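Local coordinates for flagellar basal body rod modification protein (Helicobacter pylori 26695, PDB 4ZZF) that is probably required for assembly of the flagellar hook, perhaps as a scaffold, and is represented here by a fragment that includes its Ig-like domain, at residues I46-E49 with N50-V54; N95-S98 with H99-Q102. All blocks are in the same frame, centred on the assembly; numbering follows the deposited sequence.

Contact 1 of 2, residues I46-E49 with N50-V54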
ATOM      1  N   ILE A  46      28.171 -20.312   8.699  1.00 45.04           N
ATOM      2  CA  ILE A  46      27.443 -20.715   9.896  1.00 41.96           C
ATOM      3  C   ILE A  46      28.293 -20.499  11.145  1.00 46.98           C
ATOM      4  O   ILE A  46      29.374 -21.067  11.279  1.00 47.71           O
ATOM      5  CB  ILE A  46      27.011 -22.165   9.800  1.00 44.32           C
ATOM      6  CG1 ILE A  46      26.314 -22.398   8.452  1.00 43.33           C
ATOM      7  CG2 ILE A  46      26.106 -22.523  10.976  1.00 47.02           C
ATOM      8  CD1 ILE A  46      25.843 -23.820   8.216  1.00 46.41           C
ATOM      9  N   LEU A  47      27.798 -19.670  12.056  1.00 42.88           N
ATOM     10  CA  LEU A  47      28.549 -19.275  13.240  1.00 45.29           C
ATOM     11  C   LEU A  47      27.855 -19.805  14.493  1.00 54.11           C
ATOM     12  O   LEU A  47      26.624 -19.960  14.494  1.00 48.09           O
ATOM     13  CB  LEU A  47      28.669 -17.750  13.323  1.00 49.57           C
ATOM     14  CG  LEU A  47      29.588 -16.948  12.375  1.00 51.79           C
ATOM     15  CD1 LEU A  47      29.416 -17.331  10.938  1.00 46.13           C
ATOM     16  CD2 LEU A  47      29.316 -15.458  12.526  1.00 51.33           C
ATOM     17  N   ASN A  48      28.624 -20.079  15.554  1.00 51.00           N
ATOM     18  CA  ASN A  48      28.021 -20.502  16.815  1.00 52.96           C
ATOM     19  C   ASN A  48      27.655 -19.281  17.650  1.00 56.73           C
ATOM     20  O   ASN A  48      27.846 -18.143  17.199  1.00 51.73           O
ATOM     21  CB  ASN A  48      28.942 -21.460  17.595  1.00 52.45           C
ATOM     22  CG  ASN A  48      30.189 -20.786  18.180  1.00 53.68           C
ATOM     23  OD1 ASN A  48      30.278 -19.561  18.311  1.00 54.48           O
ATOM     24  ND2 ASN A  48      31.155 -21.613  18.567  1.00 51.09           N
ATOM     25  N   GLU A  49      27.162 -19.510  18.868  1.00 55.86           N
ATOM     26  CA  GLU A  49      26.644 -18.419  19.686  1.00 56.94           C
ATOM     27  C   GLU A  49      27.714 -17.403  20.068  1.00 57.49           C
ATOM     28  O   GLU A  49      27.400 -16.284  20.470  1.00 58.23           O
ATOM     29  CB  GLU A  49      25.958 -18.964  20.943  1.00 61.30           C
ATOM     30  CG  GLU A  49      24.439 -19.160  20.758  1.00 69.37           C
ATOM     31  CD  GLU A  49      23.725 -17.914  20.188  1.00 77.64           C
ATOM     32  OE1 GLU A  49      23.879 -16.808  20.765  1.00 81.70           O
ATOM     33  OE2 GLU A  49      23.021 -18.034  19.152  1.00 71.46           O
ATOM     34  N   ASN A  50      28.976 -17.777  19.917  1.00 58.45           N
ATOM     35  CA  ASN A  50      30.053 -16.847  20.214  1.00 61.77           C
ATOM     36  C   ASN A  50      30.619 -16.199  18.948  1.00 61.65           C
ATOM     37  O   ASN A  50      31.713 -15.620  18.977  1.00 59.31           O
ATOM     38  CB  ASN A  50      31.155 -17.554  21.002  1.00 62.58           C
ATOM     39  CG  ASN A  50      30.691 -17.970  22.390  1.00 67.65           C
ATOM     40  OD1 ASN A  50      30.694 -17.169  23.333  1.00 73.73           O
ATOM     41  ND2 ASN A  50      30.268 -19.223  22.517  1.00 66.54           N
ATOM     42  N   ASN A  51      29.852 -16.282  17.857  1.00 54.61           N
ATOM     43  CA  ASN A  51      30.249 -15.742  16.550  1.00 55.30           C
ATOM     44  C   ASN A  51      31.560 -16.333  16.046  1.00 56.01           C
ATOM     45  O   ASN A  51      32.353 -15.650  15.404  1.00 53.93           O
ATOM     46  CB  ASN A  51      30.351 -14.216  16.599  1.00 52.67           C
ATOM     47  CG  ASN A  51      29.015 -13.559  16.864  1.00 58.51           C
ATOM     48  OD1 ASN A  51      27.981 -14.018  16.381  1.00 60.61           O
ATOM     49  ND2 ASN A  51      29.021 -12.498  17.665  1.00 59.54           N
ATOM     50  N   GLU A  52      31.770 -17.613  16.341  1.00 54.90           N
ATOM     51  CA  GLU A  52      32.916 -18.349  15.829  1.00 53.56           C
ATOM     52  C   GLU A  52      32.464 -19.191  14.652  1.00 53.53           C
ATOM     53  O   GLU A  52      31.466 -19.915  14.746  1.00 52.60           O
ATOM     54  CB  GLU A  52      33.537 -19.227  16.921  1.00 52.52           C
ATOM     55  CG  GLU A  52      33.959 -18.444  18.157  1.00 58.65           C
ATOM     56  CD  GLU A  52      34.456 -19.336  19.293  1.00 65.72           C
ATOM     57  OE1 GLU A  52      33.969 -20.486  19.417  1.00 61.40           O
ATOM     58  OE2 GLU A  52      35.333 -18.875  20.065  1.00 64.43           O
ATOM     59  N   LEU A  53      33.193 -19.076  13.545  1.00 50.72           N
ATOM     60  CA  LEU A  53      32.852 -19.774  12.319  1.00 49.21           C
ATOM     61  C   LEU A  53      32.913 -21.283  12.490  1.00 51.85           C
ATOM     62  O   LEU A  53      33.940 -21.838  12.845  1.00 54.02           O
ATOM     63  CB  LEU A  53      33.789 -19.345  11.195  1.00 51.61           C
ATOM     64  CG  LEU A  53      33.505 -19.936   9.814  1.00 50.75           C
ATOM     65  CD1 LEU A  53      32.158 -19.471   9.354  1.00 48.08           C
ATOM     66  CD2 LEU A  53      34.583 -19.515   8.826  1.00 40.50           C
ATOM     67  N   VAL A  54      31.807 -21.951  12.214  1.00 48.81           N
ATOM     68  CA  VAL A  54      31.747 -23.394  12.350  1.00 52.82           C
ATOM     69  C   VAL A  54      31.736 -24.116  10.992  1.00 53.57           C
ATOM     70  O   VAL A  54      32.337 -25.180  10.831  1.00 55.17           O
ATOM     71  CB  VAL A  54      30.512 -23.778  13.194  1.00 50.34           C
ATOM     72  CG1 VAL A  54      29.926 -25.112  12.766  1.00 57.38           C
ATOM     73  CG2 VAL A  54      30.891 -23.784  14.657  1.00 52.77           C
TER

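Contact 2 of 2, residues N95-S98 with H99-Q102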
ATOM      1  N   ASN A  95      27.967 -11.869  -4.737  1.00 37.17           N
ATOM      2  CA  ASN A  95      28.067 -10.769  -5.699  1.00 37.07           C
ATOM      3  C   ASN A  95      29.007  -9.665  -5.260  1.00 34.31           C
ATOM      4  O   ASN A  95      28.576  -8.563  -4.971  1.00 36.61           O
ATOM      5  CB  ASN A  95      26.678 -10.192  -5.982  1.00 34.14           C
ATOM      6  CG  ASN A  95      25.794 -11.171  -6.722  1.00 34.15           C
ATOM      7  OD1 ASN A  95      26.177 -12.323  -6.908  1.00 36.18           O
ATOM      8  ND2 ASN A  95      24.618 -10.726  -7.151  1.00 35.26           N
ATOM      9  N   LEU A  96      30.292  -9.980  -5.208  1.00 38.28           N
ATOM     10  CA  LEU A  96      31.326  -9.009  -4.867  1.00 41.15           C
ATOM     11  C   LEU A  96      31.281  -7.843  -5.843  1.00 43.92           C
ATOM     12  O   LEU A  96      31.227  -8.050  -7.058  1.00 41.15           O
ATOM     13  CB  LEU A  96      32.701  -9.673  -4.895  1.00 39.30           C
ATOM     14  CG  LEU A  96      33.936  -8.782  -4.866  1.00 44.05           C
ATOM     15  CD1 LEU A  96      34.061  -8.131  -3.502  1.00 46.73           C
ATOM     16  CD2 LEU A  96      35.192  -9.591  -5.190  1.00 41.15           C
ATOM     17  N   ASP A  97      31.272  -6.624  -5.321  1.00 44.75           N
ATOM     18  CA  ASP A  97      31.226  -5.456  -6.188  1.00 47.10           C
ATOM     19  C   ASP A  97      32.636  -4.949  -6.523  1.00 48.47           C
ATOM     20  O   ASP A  97      33.486  -4.846  -5.650  1.00 48.66           O
ATOM     21  CB  ASP A  97      30.398  -4.345  -5.549  1.00 47.00           C
ATOM     22  CG  ASP A  97      30.315  -3.101  -6.427  1.00 49.48           C
ATOM     23  OD1 ASP A  97      29.481  -3.070  -7.350  1.00 49.46           O
ATOM     24  OD2 ASP A  97      31.094  -2.161  -6.198  1.00 49.48           O
ATOM     25  N   SER A  98      32.875  -4.640  -7.795  1.00 48.26           N
ATOM     26  CA  SER A  98      34.199  -4.204  -8.260  1.00 48.63           C
ATOM     27  C   SER A  98      34.695  -2.931  -7.581  1.00 53.14           C
ATOM     28  O   SER A  98      35.868  -2.834  -7.184  1.00 54.97           O
ATOM     29  CB  SER A  98      34.182  -3.979  -9.775  1.00 46.93           C
ATOM     30  OG  SER A  98      35.353  -3.297 -10.185  1.00 52.82           O
ATOM     31  N   HIS A  99      33.798  -1.957  -7.461  1.00 48.66           N
ATOM     32  CA  HIS A  99      34.146  -0.643  -6.949  1.00 52.57           C
ATOM     33  C   HIS A  99      34.381  -0.650  -5.428  1.00 55.74           C
ATOM     34  O   HIS A  99      35.477  -0.332  -4.962  1.00 56.56           O
ATOM     35  CB  HIS A  99      33.048   0.362  -7.321  1.00 54.93           C
ATOM     36  CG  HIS A  99      33.274   1.739  -6.785  1.00 68.02           C
ATOM     37  ND1 HIS A  99      34.294   2.559  -7.236  1.00 70.17           N
ATOM     38  CD2 HIS A  99      32.624   2.455  -5.835  1.00 68.67           C
ATOM     39  CE1 HIS A  99      34.254   3.713  -6.590  1.00 68.43           C
ATOM     40  NE2 HIS A  99      33.242   3.668  -5.731  1.00 70.58           N
ATOM     41  N   SER A 100      33.354  -1.020  -4.664  1.00 53.57           N
ATOM     42  CA  SER A 100      33.429  -1.021  -3.203  1.00 47.87           C
ATOM     43  C   SER A 100      34.304  -2.147  -2.653  1.00 51.59           C
ATOM     44  O   SER A 100      34.709  -2.121  -1.488  1.00 51.89           O
ATOM     45  CB  SER A 100      32.036  -1.142  -2.610  1.00 47.42           C
ATOM     46  OG  SER A 100      31.532  -2.452  -2.803  1.00 51.19           O
ATOM     47  N   LYS A 101      34.566  -3.145  -3.492  1.00 50.90           N
ATOM     48  CA  LYS A 101      35.285  -4.353  -3.094  1.00 52.84           C
ATOM     49  C   LYS A 101      34.576  -5.071  -1.933  1.00 50.83           C
ATOM     50  O   LYS A 101      35.206  -5.793  -1.149  1.00 52.22           O
ATOM     51  CB  LYS A 101      36.741  -4.014  -2.752  1.00 54.68           C
ATOM     52  CG  LYS A 101      37.505  -3.435  -3.954  1.00 57.30           C
ATOM     53  CD  LYS A 101      38.996  -3.230  -3.679  1.00 63.33           C
ATOM     54  CE  LYS A 101      39.796  -3.033  -4.987  1.00 70.23           C
ATOM     55  NZ  LYS A 101      40.062  -4.311  -5.758  1.00 59.65           N
ATOM     56  N   GLN A 102      33.255  -4.889  -1.863  1.00 46.83           N
ATOM     57  CA  GLN A 102      32.412  -5.542  -0.861  1.00 45.15           C
ATOM     58  C   GLN A 102      31.315  -6.450  -1.447  1.00 43.88           C
ATOM     59  O   GLN A 102      30.785  -6.183  -2.522  1.00 43.04           O
ATOM     60  CB  GLN A 102      31.769  -4.481   0.017  1.00 48.92           C
ATOM     61  CG  GLN A 102      32.767  -3.757   0.903  1.00 55.32           C
ATOM     62  CD  GLN A 102      32.086  -2.796   1.847  1.00 63.56           C
ATOM     63  OE1 GLN A 102      31.032  -2.227   1.523  1.00 60.04           O
ATOM     64  NE2 GLN A 102      32.670  -2.619   3.035  1.00 65.32           N
TER

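Contact 1 of 2, residues I46-E49 with N50-V54
Leu47 and Leu53 face each other as a non-hydrogen-bonded antiparallel pair, their CA atoms 4.4 Å apart. They stand at the turn end of the beta hairpin made by strands 43-47 and 53-58. On one side of this pair Val54 N donates to Ile46 O at 2.8 Å, with an N-H...O angle of 163°. On the other, Asn48 N donates to Glu52 O, and the same oxygen receives a CA-H...O contact from Leu47. The chain then reverses through a type I turn from Asn48 to Asn51, closed by the bond from Asn51 N to Asn48 O.

The side chain of Asn48 folds into this turn. Its CG sits between the backbone N and the carbonyl carbon (chi1 70°), which puts OD1 between the N-H groups of Asn50 and Glu52. Asn48 OD1 accepts from both, Asn50 N at 2.7 Å and Glu52 N at 3.1 Å. Both donors lie well out of the amide plane, one on each face. The other arm of the amide, Asn48 ND2, points within its own plane to Glu52 OE1 at 3.1 Å, and meets that oxygen on its anti side. The amide and carboxylate planes are 36° apart. On the sheet face of Leu47 and Leu53, the methyl CD1 of Leu47 meets CD1 of Leu53 at 3.8 Å. CB of Asn51 points away from residues 46-49, and its OD1 bonds to Lys89 NZ on strand 86-94. Tyr88 of that strand touches Ile46, Asn48 and Val54.

Asn48 therefore uses both ends of its amide within the hairpin. Three bonds fix the rotation of the group, and two of them hold the backbone of the loop. The nearby carboxylate of Glu52 probably polarises the amide, which would make OD1 a better acceptor for the two backbone N-H groups.

Contact 2 of 2, residues N95-S98 with H99-Q102
Asp97 turns its carboxylate into the bend formed by His99 and Ser100. With CG trans to the backbone N (chi1 -180°), OD2 reaches the start of residues 99-102. Ser100 N approaches Asp97 OD2 nearly in line with the C-O bond, at 3.0 Å and with an N-H...O angle of 167°. His99 N lies equally near to Asp97 OD2, but its bond is weak. Ser100 OG adds another weak bond to Asp97 OD2 at 3.4 Å. This hydroxyl, Ser100 OG, also accepts from Gln102 N at 3.1 Å, which makes an ST turn. OG thus links the carboxylate to the returning backbone.

Backbone bonds close the loop. Asp97 N donates to Gln102 O at 2.9 Å. Lys101 N makes a weak bond to Asp97 O. Leu96 lays CD1 against the backbone carbonyl group of Lys101, 3.5 Å from its C atom. His99 CB lies 3.4 Å from Asp97 OD2.

The loop connects strand 86-94 to strand 104-107, which pair as antiparallel neighbours. At its base, Asn95 bonds to the backbone of Lys34 and Asp36, and Leu96 O accepts from Lys39 NZ.

Both contacts are surface turns joining neighbouring antiparallel strands of one sheet. Contact 1 closes the hairpin of strands 43-47 and 53-58. Contact 2 lies between strands 86-94 and 104-107. Strand 86-94 is common to their surroundings: it pairs with strand 43-47 and leads into the loop of contact 2. The centres are about 25 Å apart, and the nearest atoms about 16 Å, so they do not touch. In each turn one side-chain oxygen accepts two backbone N-H groups, though one of the two bonds in contact 2 is weak. In contact 1 it belongs to a neutral amide, in contact 2 to a carboxylate. Contact 1 includes a strand pair and one buried residue, Ile46; contact 2 has its buried residue, Asn95, at the loop base.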